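Local coordinates for protein probable dehydrogenase (Bordetella bronchiseptica, PDB 3MOI) that probably catalyses an NAD(P)-dependent oxidation or reduction of a substrate not yet identified, as a putative dehydrogenase of the GFO/IDH/MocA family, at residues 185-190 with 362-367; 42-47 with 278-283; 68-73 with 78-83. All blocks are in the same frame, centred on the assembly; numbering follows the deposited sequence.

Interaction 1 (185-190 with 362-367)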
ATOM      1  N   SER A 185       2.944  -8.614  12.803  1.00 34.49           N
ATOM      2  CA  SER A 185       2.630  -7.260  13.228  1.00 35.21           C
ATOM      3  C   SER A 185       1.143  -7.009  13.093  1.00 34.06           C
ATOM      4  O   SER A 185       0.515  -6.354  13.976  1.00 33.26           O
ATOM      5  CB  SER A 185       3.447  -6.246  12.435  1.00 35.68           C
ATOM      6  OG  SER A 185       4.829  -6.535  12.688  1.00 38.67           O
ATOM      7  N   ILE A 186       0.580  -7.532  12.008  1.00 32.33           N
ATOM      8  CA  ILE A 186      -0.847  -7.354  11.771  1.00 31.83           C
ATOM      9  C   ILE A 186      -1.607  -8.044  12.889  1.00 31.79           C
ATOM     10  O   ILE A 186      -2.434  -7.448  13.515  1.00 32.86           O
ATOM     11  CB  ILE A 186      -1.228  -7.871  10.423  1.00 31.98           C
ATOM     12  CG1 ILE A 186      -0.648  -6.954   9.324  1.00 33.89           C
ATOM     13  CG2 ILE A 186      -2.685  -7.942  10.276  1.00 31.69           C
ATOM     14  CD1 ILE A 186      -0.698  -7.562   7.946  1.00 34.81           C
ATOM     15  N   LYS A 187      -1.287  -9.276  13.209  1.00 31.34           N
ATOM     16  CA  LYS A 187      -1.904  -9.901  14.349  1.00 31.87           C
ATOM     17  C   LYS A 187      -1.712  -9.160  15.683  1.00 30.96           C
ATOM     18  O   LYS A 187      -2.619  -9.113  16.527  1.00 29.99           O
ATOM     19  CB  LYS A 187      -1.356 -11.274  14.496  1.00 33.43           C
ATOM     20  CG  LYS A 187      -1.746 -12.223  13.336  1.00 36.18           C
ATOM     21  CD  LYS A 187      -1.727 -13.654  13.879  1.00 38.26           C
ATOM     22  CE  LYS A 187      -0.422 -14.249  13.869  1.00 38.12           C
ATOM     23  NZ  LYS A 187      -0.514 -15.650  14.333  1.00 36.98           N
ATOM     24  N   THR A 188      -0.526  -8.637  15.902  1.00 30.27           N
ATOM     25  CA  THR A 188      -0.245  -7.967  17.143  1.00 30.80           C
ATOM     26  C   THR A 188      -1.046  -6.653  17.280  1.00 32.25           C
ATOM     27  O   THR A 188      -1.721  -6.432  18.276  1.00 32.63           O
ATOM     28  CB  THR A 188       1.231  -7.659  17.233  1.00 31.86           C
ATOM     29  OG1 THR A 188       1.989  -8.880  17.362  1.00 32.71           O
ATOM     30  CG2 THR A 188       1.519  -6.725  18.408  1.00 29.18           C
ATOM     31  N   ILE A 189      -1.006  -5.794  16.240  1.00 33.14           N
ATOM     32  CA  ILE A 189      -1.753  -4.559  16.231  1.00 31.33           C
ATOM     33  C   ILE A 189      -3.225  -4.867  16.401  1.00 31.81           C
ATOM     34  O   ILE A 189      -3.889  -4.176  17.145  1.00 32.23           O
ATOM     35  CB  ILE A 189      -1.521  -3.792  14.934  1.00 31.28           C
ATOM     36  CG1 ILE A 189      -0.091  -3.255  14.887  1.00 30.90           C
ATOM     37  CG2 ILE A 189      -2.498  -2.610  14.771  1.00 28.09           C
ATOM     38  CD1 ILE A 189       0.491  -3.060  13.438  1.00 26.68           C
ATOM     39  N   THR A 190      -3.776  -5.848  15.712  1.00 30.64           N
ATOM     40  CA  THR A 190      -5.202  -5.926  15.759  1.00 31.46           C
ATOM     41  C   THR A 190      -5.716  -6.830  16.833  1.00 32.39           C
ATOM     42  O   THR A 190      -6.843  -6.740  17.204  1.00 33.06           O
ATOM     43  CB  THR A 190      -5.825  -6.421  14.465  1.00 31.75           C
ATOM     44  OG1 THR A 190      -5.485  -7.800  14.269  1.00 31.66           O
ATOM     45  CG2 THR A 190      -5.380  -5.529  13.275  1.00 30.46           C
ATOM     46  N   ALA A 362       3.866 -21.160  20.791  1.00 30.30           N
ATOM     47  CA  ALA A 362       4.064 -22.115  19.674  1.00 29.82           C
ATOM     48  C   ALA A 362       2.811 -22.115  18.780  1.00 29.61           C
ATOM     49  O   ALA A 362       2.965 -22.185  17.564  1.00 30.30           O
ATOM     50  CB  ALA A 362       4.432 -23.453  20.155  1.00 27.32           C
ATOM     51  N   ARG A 363       1.603 -21.939  19.358  1.00 28.92           N
ATOM     52  CA  ARG A 363       0.385 -21.934  18.563  1.00 27.89           C
ATOM     53  C   ARG A 363       0.301 -20.705  17.698  1.00 28.31           C
ATOM     54  O   ARG A 363      -0.259 -20.759  16.652  1.00 30.16           O
ATOM     55  CB  ARG A 363      -0.853 -22.041  19.425  1.00 26.77           C
ATOM     56  CG  ARG A 363      -1.140 -23.461  19.893  1.00 30.24           C
ATOM     57  CD  ARG A 363      -1.930 -23.487  21.202  1.00 31.26           C
ATOM     58  NE  ARG A 363      -2.002 -24.825  21.740  1.00 29.90           N
ATOM     59  CZ  ARG A 363      -2.860 -25.771  21.326  1.00 30.79           C
ATOM     60  NH1 ARG A 363      -3.736 -25.514  20.390  1.00 29.25           N
ATOM     61  NH2 ARG A 363      -2.836 -26.982  21.879  1.00 26.71           N
ATOM     62  N   TRP A 364       0.876 -19.600  18.124  1.00 28.36           N
ATOM     63  CA  TRP A 364       0.838 -18.404  17.368  1.00 28.13           C
ATOM     64  C   TRP A 364       1.761 -18.594  16.205  1.00 28.54           C
ATOM     65  O   TRP A 364       1.452 -18.230  15.096  1.00 29.36           O
ATOM     66  CB  TRP A 364       1.275 -17.273  18.263  1.00 28.39           C
ATOM     67  CG  TRP A 364       1.719 -16.017  17.605  1.00 31.32           C
ATOM     68  CD1 TRP A 364       2.881 -15.810  16.908  1.00 32.07           C
ATOM     69  CD2 TRP A 364       1.096 -14.748  17.715  1.00 34.39           C
ATOM     70  NE1 TRP A 364       2.953 -14.502  16.475  1.00 34.65           N
ATOM     71  CE2 TRP A 364       1.872 -13.830  16.977  1.00 35.94           C
ATOM     72  CE3 TRP A 364      -0.064 -14.296  18.341  1.00 36.52           C
ATOM     73  CZ2 TRP A 364       1.545 -12.506  16.896  1.00 36.25           C
ATOM     74  CZ3 TRP A 364      -0.386 -13.007  18.246  1.00 34.65           C
ATOM     75  CH2 TRP A 364       0.395 -12.114  17.523  1.00 35.76           C
ATOM     76  N   GLY A 365       2.919 -19.162  16.465  1.00 28.76           N
ATOM     77  CA  GLY A 365       3.868 -19.557  15.412  1.00 28.64           C
ATOM     78  C   GLY A 365       3.261 -20.459  14.337  1.00 28.94           C
ATOM     79  O   GLY A 365       3.346 -20.132  13.117  1.00 27.83           O
ATOM     80  N   LYS A 366       2.595 -21.545  14.762  1.00 28.53           N
ATOM     81  CA  LYS A 366       1.976 -22.448  13.763  1.00 29.12           C
ATOM     82  C   LYS A 366       1.006 -21.664  12.919  1.00 28.76           C
ATOM     83  O   LYS A 366       0.991 -21.802  11.685  1.00 29.44           O
ATOM     84  CB  LYS A 366       1.243 -23.649  14.379  1.00 29.29           C
ATOM     85  CG  LYS A 366       0.569 -24.570  13.350  1.00 29.05           C
ATOM     86  CD  LYS A 366      -0.147 -25.755  14.000  1.00 29.31           C
ATOM     87  CE  LYS A 366      -0.592 -26.785  12.945  1.00 31.15           C
ATOM     88  NZ  LYS A 366      -1.345 -27.946  13.591  1.00 30.60           N
ATOM     89  N   ASP A 367       0.229 -20.839  13.591  1.00 28.27           N
ATOM     90  CA  ASP A 367      -0.719 -19.989  12.942  1.00 28.88           C
ATOM     91  C   ASP A 367      -0.090 -19.072  11.899  1.00 29.75           C
ATOM     92  O   ASP A 367      -0.590 -18.977  10.758  1.00 29.62           O
ATOM     93  CB  ASP A 367      -1.546 -19.212  13.956  1.00 29.05           C
ATOM     94  CG  ASP A 367      -2.579 -18.338  13.274  1.00 30.55           C
ATOM     95  OD1 ASP A 367      -3.758 -18.803  13.047  1.00 32.33           O
ATOM     96  OD2 ASP A 367      -2.167 -17.220  12.894  1.00 28.63           O
TER
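A lysine clamped between an aromatic face and a carboxylate joins two helices here: K187, near the C-terminal end of helix 179-190, reaches across to W364 and D367 in the first turns of helix 362-381. The helices stand well apart, their short axes 12.2 Å from each other at closest approach and inclined at 125°, and long side chains bridge the gap. The lysine chain and the indole run antiparallel alongside each other, the lysine passing beneath one ring face. CB of K187 starts under the far rim of the six-membered ring, 3.6 Å from CH2 of W364; CE continues as a CH-pi contact over the same ring; and NZ ends over the five-membered ring, 3.9 Å from its centroid and only 12° off the normal, a cation-pi interaction. The bend at chi3 breaks the otherwise extended outer part of the chain on its way to the carboxylate. There NZ of K187 forms a salt bridge of 2.7 Å with OD2 of D367, which it meets on the anti side, 30° out of the carboxylate plane. In the GFO/IDH/MocA fold a Rossmann domain is paired with a domain built on a large open sheet, and the contact lies where these parts come together: helix 179-190 packs on strand 145-153 of the large sheet, whereas R363 and K366 touch helix 101-114 of the Rossmann half. A weak bond from NZ of K187 to the carbonyl O of W364 (3.3 Å) adds to the grip on the buried ammonium. D367 in turn holds R387 through OD1, so its two oxygens serve different cations. At the indole edge, near its plane, OG1 of T188 lies 3.6 Å from CH2 of W364, while its hydrogen bond goes to the carbonyl of D184.

Interaction 2 (42-47 with 278-283)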
ATOM      1  N   GLU A  42      34.387 -21.260  19.686  1.00 46.32           N
ATOM      2  CA  GLU A  42      35.551 -21.045  20.569  1.00 47.01           C
ATOM      3  C   GLU A  42      35.810 -19.548  20.697  1.00 45.75           C
ATOM      4  O   GLU A  42      35.969 -19.004  21.782  1.00 44.23           O
ATOM      5  CB  GLU A  42      36.782 -21.731  19.962  1.00 47.73           C
ATOM      6  CG  GLU A  42      37.747 -22.319  20.978  1.00 53.89           C
ATOM      7  CD  GLU A  42      37.553 -23.846  21.195  1.00 60.03           C
ATOM      8  OE1 GLU A  42      37.891 -24.623  20.234  1.00 63.89           O
ATOM      9  OE2 GLU A  42      37.087 -24.238  22.312  1.00 59.59           O
ATOM     10  N   ARG A  43      35.800 -18.888  19.545  1.00 45.56           N
ATOM     11  CA  ARG A  43      35.935 -17.433  19.452  1.00 45.18           C
ATOM     12  C   ARG A  43      34.856 -16.800  20.342  1.00 44.21           C
ATOM     13  O   ARG A  43      35.152 -15.980  21.229  1.00 43.74           O
ATOM     14  CB  ARG A  43      35.845 -17.013  17.983  1.00 45.44           C
ATOM     15  CG  ARG A  43      36.826 -15.910  17.549  1.00 47.69           C
ATOM     16  CD  ARG A  43      37.636 -16.232  16.221  1.00 49.32           C
ATOM     17  NE  ARG A  43      36.949 -17.069  15.212  1.00 51.30           N
ATOM     18  CZ  ARG A  43      35.836 -16.719  14.533  1.00 52.84           C
ATOM     19  NH1 ARG A  43      35.213 -15.549  14.762  1.00 51.92           N
ATOM     20  NH2 ARG A  43      35.312 -17.561  13.633  1.00 51.89           N
ATOM     21  N   PHE A  44      33.622 -17.265  20.182  1.00 43.23           N
ATOM     22  CA  PHE A  44      32.517 -16.774  21.000  1.00 42.74           C
ATOM     23  C   PHE A  44      32.672 -17.069  22.506  1.00 42.57           C
ATOM     24  O   PHE A  44      32.424 -16.211  23.356  1.00 41.84           O
ATOM     25  CB  PHE A  44      31.207 -17.342  20.475  1.00 43.45           C
ATOM     26  CG  PHE A  44      30.017 -16.733  21.086  1.00 41.47           C
ATOM     27  CD1 PHE A  44      29.474 -15.602  20.553  1.00 39.98           C
ATOM     28  CD2 PHE A  44      29.439 -17.299  22.201  1.00 41.57           C
ATOM     29  CE1 PHE A  44      28.364 -15.021  21.123  1.00 41.11           C
ATOM     30  CE2 PHE A  44      28.326 -16.731  22.781  1.00 42.19           C
ATOM     31  CZ  PHE A  44      27.787 -15.576  22.237  1.00 40.34           C
ATOM     32  N   GLY A  45      33.108 -18.269  22.845  1.00 42.75           N
ATOM     33  CA  GLY A  45      33.425 -18.561  24.232  1.00 43.09           C
ATOM     34  C   GLY A  45      34.463 -17.614  24.856  1.00 43.76           C
ATOM     35  O   GLY A  45      34.298 -17.236  26.023  1.00 44.10           O
ATOM     36  N   LYS A  46      35.526 -17.261  24.112  1.00 43.83           N
ATOM     37  CA  LYS A  46      36.556 -16.321  24.600  1.00 44.26           C
ATOM     38  C   LYS A  46      35.937 -14.949  24.847  1.00 44.05           C
ATOM     39  O   LYS A  46      36.051 -14.405  25.923  1.00 44.26           O
ATOM     40  CB  LYS A  46      37.764 -16.144  23.609  1.00 44.74           C
ATOM     41  CG  LYS A  46      39.053 -16.986  23.910  1.00 45.69           C
ATOM     42  CD  LYS A  46      40.226 -16.775  22.922  1.00 47.98           C
ATOM     43  CE  LYS A  46      41.657 -17.076  23.562  1.00 50.16           C
ATOM     44  NZ  LYS A  46      42.871 -16.806  22.661  1.00 49.29           N
ATOM     45  N   GLU A  47      35.281 -14.386  23.838  1.00 43.93           N
ATOM     46  CA  GLU A  47      34.748 -13.014  23.949  1.00 43.37           C
ATOM     47  C   GLU A  47      33.693 -12.809  25.058  1.00 42.52           C
ATOM     48  O   GLU A  47      33.708 -11.763  25.720  1.00 42.70           O
ATOM     49  CB  GLU A  47      34.175 -12.575  22.606  1.00 43.61           C
ATOM     50  CG  GLU A  47      33.322 -11.324  22.654  1.00 45.20           C
ATOM     51  CD  GLU A  47      34.103 -10.026  22.514  1.00 48.75           C
ATOM     52  OE1 GLU A  47      35.322  -9.959  22.831  1.00 45.72           O
ATOM     53  OE2 GLU A  47      33.443  -9.053  22.062  1.00 52.73           O
ATOM     54  N   TYR A 278      28.495 -11.593   7.747  1.00 66.11           N
ATOM     55  CA  TYR A 278      27.445 -11.676   8.761  1.00 66.57           C
ATOM     56  C   TYR A 278      27.804 -12.658   9.922  1.00 65.94           C
ATOM     57  O   TYR A 278      27.059 -12.797  10.887  1.00 65.63           O
ATOM     58  CB  TYR A 278      26.092 -12.006   8.077  1.00 66.89           C
ATOM     59  CG  TYR A 278      25.518 -10.852   7.225  1.00 68.53           C
ATOM     60  CD1 TYR A 278      24.859  -9.774   7.818  1.00 69.28           C
ATOM     61  CD2 TYR A 278      25.649 -10.844   5.839  1.00 70.21           C
ATOM     62  CE1 TYR A 278      24.344  -8.730   7.062  1.00 70.51           C
ATOM     63  CE2 TYR A 278      25.126  -9.802   5.068  1.00 71.39           C
ATOM     64  CZ  TYR A 278      24.478  -8.750   5.686  1.00 71.66           C
ATOM     65  OH  TYR A 278      23.977  -7.721   4.929  1.00 71.59           O
ATOM     66  N   GLY A 279      28.956 -13.312   9.836  1.00 65.36           N
ATOM     67  CA  GLY A 279      29.417 -14.174  10.917  1.00 65.13           C
ATOM     68  C   GLY A 279      29.866 -13.413  12.159  1.00 64.77           C
ATOM     69  O   GLY A 279      29.914 -12.164  12.177  1.00 64.35           O
ATOM     70  N   PHE A 280      30.194 -14.178  13.201  1.00 64.39           N
ATOM     71  CA  PHE A 280      30.642 -13.596  14.472  1.00 64.02           C
ATOM     72  C   PHE A 280      32.065 -13.055  14.369  1.00 64.32           C
ATOM     73  O   PHE A 280      32.978 -13.800  14.012  1.00 63.69           O
ATOM     74  CB  PHE A 280      30.573 -14.606  15.635  1.00 63.48           C
ATOM     75  CG  PHE A 280      31.047 -14.029  16.922  1.00 60.94           C
ATOM     76  CD1 PHE A 280      30.323 -13.032  17.543  1.00 60.00           C
ATOM     77  CD2 PHE A 280      32.256 -14.402  17.460  1.00 59.83           C
ATOM     78  CE1 PHE A 280      30.772 -12.435  18.716  1.00 60.54           C
ATOM     79  CE2 PHE A 280      32.722 -13.814  18.636  1.00 60.40           C
ATOM     80  CZ  PHE A 280      31.982 -12.817  19.259  1.00 60.17           C
ATOM     81  N   GLY A 281      32.247 -11.778  14.716  1.00 64.89           N
ATOM     82  CA  GLY A 281      33.561 -11.136  14.602  1.00 65.71           C
ATOM     83  C   GLY A 281      33.887 -10.662  13.187  1.00 66.51           C
ATOM     84  O   GLY A 281      35.010 -10.262  12.915  1.00 65.90           O
ATOM     85  N   GLY A 282      32.907 -10.726  12.283  1.00 67.72           N
ATOM     86  CA  GLY A 282      33.022 -10.132  10.974  1.00 68.83           C
ATOM     87  C   GLY A 282      32.678  -8.650  11.051  1.00 70.21           C
ATOM     88  O   GLY A 282      32.476  -8.121  12.153  1.00 69.70           O
ATOM     89  N   PRO A 283      32.609  -7.975   9.877  1.00 72.06           N
ATOM     90  CA  PRO A 283      32.363  -6.535   9.749  1.00 73.11           C
ATOM     91  C   PRO A 283      31.217  -6.036  10.602  1.00 74.42           C
ATOM     92  O   PRO A 283      31.409  -5.108  11.384  1.00 74.43           O
ATOM     93  CB  PRO A 283      32.014  -6.357   8.260  1.00 73.00           C
ATOM     94  CG  PRO A 283      32.684  -7.472   7.561  1.00 72.67           C
ATOM     95  CD  PRO A 283      32.840  -8.606   8.560  1.00 72.32           C
TER
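The ring of F280 is met on one face by F44 and at its edge by E47. CD1 of F44 stands 3.8 Å above the F280 plane, over its centre, in an edge-to-face (T-shaped) pair whose ring planes are inclined at 70° and whose centroids lie 5.2 Å apart. CG of E47 comes up to the rim near that plane, 3.9 Å from CZ of F280, so the glutamate contributes its aliphatic part. The backbone of helix 38-48 adds to the socket, with CA of F44 3.8 Å from CE2 of F280. CG of F280 lies anti to the backbone N (chi1 179°), which projects the ring out of its loop and onto the helix. This loop, after helix 270-278, makes a type II beta turn from G279 to G282 and so sets an aromatic knob against the Rossmann domain; F280 also touches S15 on helix 12-24, close to a GxGxxG-type pattern that is consistent with dinucleotide binding. The guanidinium of R43 presents its edge to the turn: NH1 donates to the carbonyl O of F280 over 2.9 Å, with the acceptor practically in the guanidinium plane but a bent N-H...O angle of 142°. NH2 of R43 is paired with D39 one helical turn back, a second tie that limits rotation of the group.

Interaction 3 (68-73 with 78-83)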
ATOM      1  N   VAL A  68      16.662 -21.293  26.868  1.00 35.00           N
ATOM      2  CA  VAL A  68      17.500 -21.400  25.715  1.00 35.91           C
ATOM      3  C   VAL A  68      17.007 -20.439  24.627  1.00 35.16           C
ATOM      4  O   VAL A  68      15.794 -20.333  24.380  1.00 35.89           O
ATOM      5  CB  VAL A  68      17.521 -22.827  25.148  1.00 36.12           C
ATOM      6  CG1 VAL A  68      18.597 -22.900  24.124  1.00 38.21           C
ATOM      7  CG2 VAL A  68      17.913 -23.829  26.221  1.00 38.98           C
ATOM      8  N   TYR A  69      17.935 -19.757  23.987  1.00 33.97           N
ATOM      9  CA  TYR A  69      17.612 -18.991  22.812  1.00 35.01           C
ATOM     10  C   TYR A  69      18.111 -19.828  21.647  1.00 35.04           C
ATOM     11  O   TYR A  69      19.287 -20.141  21.565  1.00 35.20           O
ATOM     12  CB  TYR A  69      18.239 -17.602  22.845  1.00 35.10           C
ATOM     13  CG  TYR A  69      18.166 -16.869  21.514  1.00 36.02           C
ATOM     14  CD1 TYR A  69      16.950 -16.504  20.931  1.00 39.40           C
ATOM     15  CD2 TYR A  69      19.322 -16.527  20.837  1.00 35.58           C
ATOM     16  CE1 TYR A  69      16.916 -15.831  19.680  1.00 39.54           C
ATOM     17  CE2 TYR A  69      19.289 -15.894  19.611  1.00 33.16           C
ATOM     18  CZ  TYR A  69      18.126 -15.533  19.051  1.00 37.29           C
ATOM     19  OH  TYR A  69      18.211 -14.886  17.850  1.00 39.92           O
ATOM     20  N   ILE A  70      17.186 -20.258  20.806  1.00 34.65           N
ATOM     21  CA  ILE A  70      17.458 -21.251  19.767  1.00 34.13           C
ATOM     22  C   ILE A  70      17.531 -20.523  18.442  1.00 33.69           C
ATOM     23  O   ILE A  70      16.505 -20.082  17.975  1.00 33.75           O
ATOM     24  CB  ILE A  70      16.313 -22.318  19.674  1.00 34.24           C
ATOM     25  CG1 ILE A  70      16.325 -23.222  20.930  1.00 32.87           C
ATOM     26  CG2 ILE A  70      16.448 -23.160  18.406  1.00 31.75           C
ATOM     27  CD1 ILE A  70      15.097 -24.148  21.028  1.00 29.20           C
ATOM     28  N   ALA A  71      18.741 -20.352  17.893  1.00 33.01           N
ATOM     29  CA  ALA A  71      18.952 -19.643  16.661  1.00 32.37           C
ATOM     30  C   ALA A  71      19.648 -20.534  15.658  1.00 31.95           C
ATOM     31  O   ALA A  71      20.382 -20.043  14.803  1.00 30.73           O
ATOM     32  CB  ALA A  71      19.788 -18.371  16.891  1.00 32.06           C
ATOM     33  N   SER A  72      19.391 -21.828  15.744  1.00 31.62           N
ATOM     34  CA  SER A  72      19.948 -22.769  14.783  1.00 32.38           C
ATOM     35  C   SER A  72      19.227 -22.653  13.467  1.00 32.34           C
ATOM     36  O   SER A  72      18.155 -22.128  13.419  1.00 33.14           O
ATOM     37  CB  SER A  72      19.795 -24.180  15.309  1.00 32.66           C
ATOM     38  OG  SER A  72      18.553 -24.332  15.923  1.00 34.71           O
ATOM     39  N   PRO A  73      19.798 -23.178  12.385  1.00 33.14           N
ATOM     40  CA  PRO A  73      19.012 -23.215  11.106  1.00 33.04           C
ATOM     41  C   PRO A  73      17.640 -23.881  11.293  1.00 34.12           C
ATOM     42  O   PRO A  73      17.559 -24.895  11.975  1.00 33.78           O
ATOM     43  CB  PRO A  73      19.870 -24.072  10.191  1.00 32.69           C
ATOM     44  CG  PRO A  73      21.273 -24.156  10.874  1.00 33.14           C
ATOM     45  CD  PRO A  73      21.031 -23.988  12.332  1.00 32.50           C
ATOM     46  N   CYS A  78      12.695 -27.952  15.373  1.00 32.41           N
ATOM     47  CA  CYS A  78      11.843 -28.931  16.014  1.00 32.69           C
ATOM     48  C   CYS A  78      12.566 -29.738  17.086  1.00 33.10           C
ATOM     49  O   CYS A  78      12.134 -29.797  18.266  1.00 32.47           O
ATOM     50  CB  CYS A  78      11.241 -29.896  14.981  1.00 32.80           C
ATOM     51  SG  CYS A  78      10.134 -31.088  15.731  1.00 32.73           S
ATOM     52  N   GLU A  79      13.652 -30.385  16.704  1.00 33.41           N
ATOM     53  CA  GLU A  79      14.319 -31.232  17.691  1.00 34.80           C
ATOM     54  C   GLU A  79      14.979 -30.388  18.785  1.00 33.20           C
ATOM     55  O   GLU A  79      15.076 -30.818  19.903  1.00 31.48           O
ATOM     56  CB  GLU A  79      15.354 -32.168  17.043  1.00 36.14           C
ATOM     57  CG  GLU A  79      16.570 -31.423  16.458  1.00 39.62           C
ATOM     58  CD  GLU A  79      17.441 -32.317  15.556  1.00 45.35           C
ATOM     59  OE1 GLU A  79      18.494 -32.805  16.141  1.00 46.31           O
ATOM     60  OE2 GLU A  79      17.063 -32.515  14.313  1.00 39.97           O
ATOM     61  N   HIS A  80      15.420 -29.190  18.448  1.00 32.39           N
ATOM     62  CA  HIS A  80      16.038 -28.342  19.471  1.00 32.81           C
ATOM     63  C   HIS A  80      14.965 -27.943  20.504  1.00 31.57           C
ATOM     64  O   HIS A  80      15.187 -27.955  21.702  1.00 31.19           O
ATOM     65  CB  HIS A  80      16.737 -27.107  18.849  1.00 33.47           C
ATOM     66  CG  HIS A  80      18.117 -27.359  18.313  1.00 33.60           C
ATOM     67  ND1 HIS A  80      18.777 -26.441  17.505  1.00 35.78           N
ATOM     68  CD2 HIS A  80      18.980 -28.393  18.496  1.00 34.15           C
ATOM     69  CE1 HIS A  80      19.984 -26.909  17.214  1.00 37.73           C
ATOM     70  NE2 HIS A  80      20.133 -28.092  17.800  1.00 37.07           N
ATOM     71  N   VAL A  81      13.758 -27.679  20.032  1.00 30.68           N
ATOM     72  CA  VAL A  81      12.684 -27.295  20.925  1.00 29.14           C
ATOM     73  C   VAL A  81      12.213 -28.457  21.777  1.00 30.59           C
ATOM     74  O   VAL A  81      12.002 -28.312  23.001  1.00 31.61           O
ATOM     75  CB  VAL A  81      11.544 -26.644  20.141  1.00 29.00           C
ATOM     76  CG1 VAL A  81      10.221 -26.799  20.883  1.00 23.78           C
ATOM     77  CG2 VAL A  81      11.913 -25.150  19.852  1.00 25.45           C
ATOM     78  N   VAL A  82      12.049 -29.621  21.172  1.00 31.07           N
ATOM     79  CA  VAL A  82      11.718 -30.785  21.960  1.00 31.49           C
ATOM     80  C   VAL A  82      12.777 -31.081  22.989  1.00 32.69           C
ATOM     81  O   VAL A  82      12.499 -31.386  24.133  1.00 33.78           O
ATOM     82  CB  VAL A  82      11.523 -31.994  21.064  1.00 32.41           C
ATOM     83  CG1 VAL A  82      11.430 -33.283  21.904  1.00 29.38           C
ATOM     84  CG2 VAL A  82      10.269 -31.722  20.178  1.00 30.10           C
ATOM     85  N   GLN A  83      14.016 -30.985  22.601  1.00 33.97           N
ATOM     86  CA  GLN A  83      15.059 -31.327  23.528  1.00 35.04           C
ATOM     87  C   GLN A  83      15.058 -30.366  24.720  1.00 35.14           C
ATOM     88  O   GLN A  83      15.138 -30.812  25.876  1.00 35.90           O
ATOM     89  CB  GLN A  83      16.420 -31.262  22.862  1.00 35.43           C
ATOM     90  CG  GLN A  83      16.855 -32.460  22.140  1.00 37.37           C
ATOM     91  CD  GLN A  83      18.134 -32.165  21.410  1.00 40.15           C
ATOM     92  OE1 GLN A  83      19.200 -32.290  21.967  1.00 47.50           O
ATOM     93  NE2 GLN A  83      18.033 -31.719  20.191  1.00 41.72           N
TER
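I70 and V81 form the close-packed floor of this contact, and S72 and H80 its polar upper part. At the floor, CD1 of I70 drives in against the helix and stops 3.5 Å from CG2 of V81, the two side chains crossing at about a right angle. CD1 of I70 also lies 3.8 Å from the backbone C of H80, so the isoleucine packs against the main chain of helix 77-86 as well as its side chains. The two branches of I70 divide the work: CG1, beside the backbone N (chi1 -70°), carries CD1 to V81, whereas CG2 faces the root of the histidine, 4.0 Å from CB of H80. Strand 90-93 closes this apolar layer, with V93 touching both I70 and V81. Just beyond the end of strand 67-70 the packing gives way to a more open, polar contact. H80, which is partly exposed, lies there against the buried S72, and its ring turns an edge to the serine: OG of S72 sits near the ring plane, 2.6 Å from ND1 of H80. This short hydrogen bond could run in either direction. A chi1 of 40° tucks OG between the backbone N and the carbonyl carbon of S72, and CB follows it closely to the imidazole edge, 3.3 Å from CE1 of H80. The bond thus ties the loop leaving strand 67-70 to the first turns of the following helix. C8 and L56 touch the histidine too, so its surroundings combine the neighbouring strand 3-8 and helix 56-62 with the serine. Strand 67-70, helix 77-86 and strand 90-93 make up a classical beta-alpha-beta unit, and the buried seam between its first strand and its helix, beside the C-terminal edge of a parallel sheet, is typical of the NAD(P)-binding Rossmann fold.

How the interactions relate
Burial and chemistry change together across the three contacts. Interaction 3 is the buried one, local in sequence and internal to the Rossmann domain, where aliphatic packing is accompanied by a single hydrogen bond between the segments. Interactions 1 and 2 are partly buried and long-range, joining segments more than 170 residues apart; the first relies on charge held over an indole, the second on paired phenyl rings bordered by exposed charged residues. Interaction 2 brings a distant loop to the same Rossmann domain that contains interaction 3, their centres 20 Å apart. Interactions 1 and 2 lie on opposite sides of the chain's centre, about 20 Å apart at their nearest atoms, and no two of the three touch.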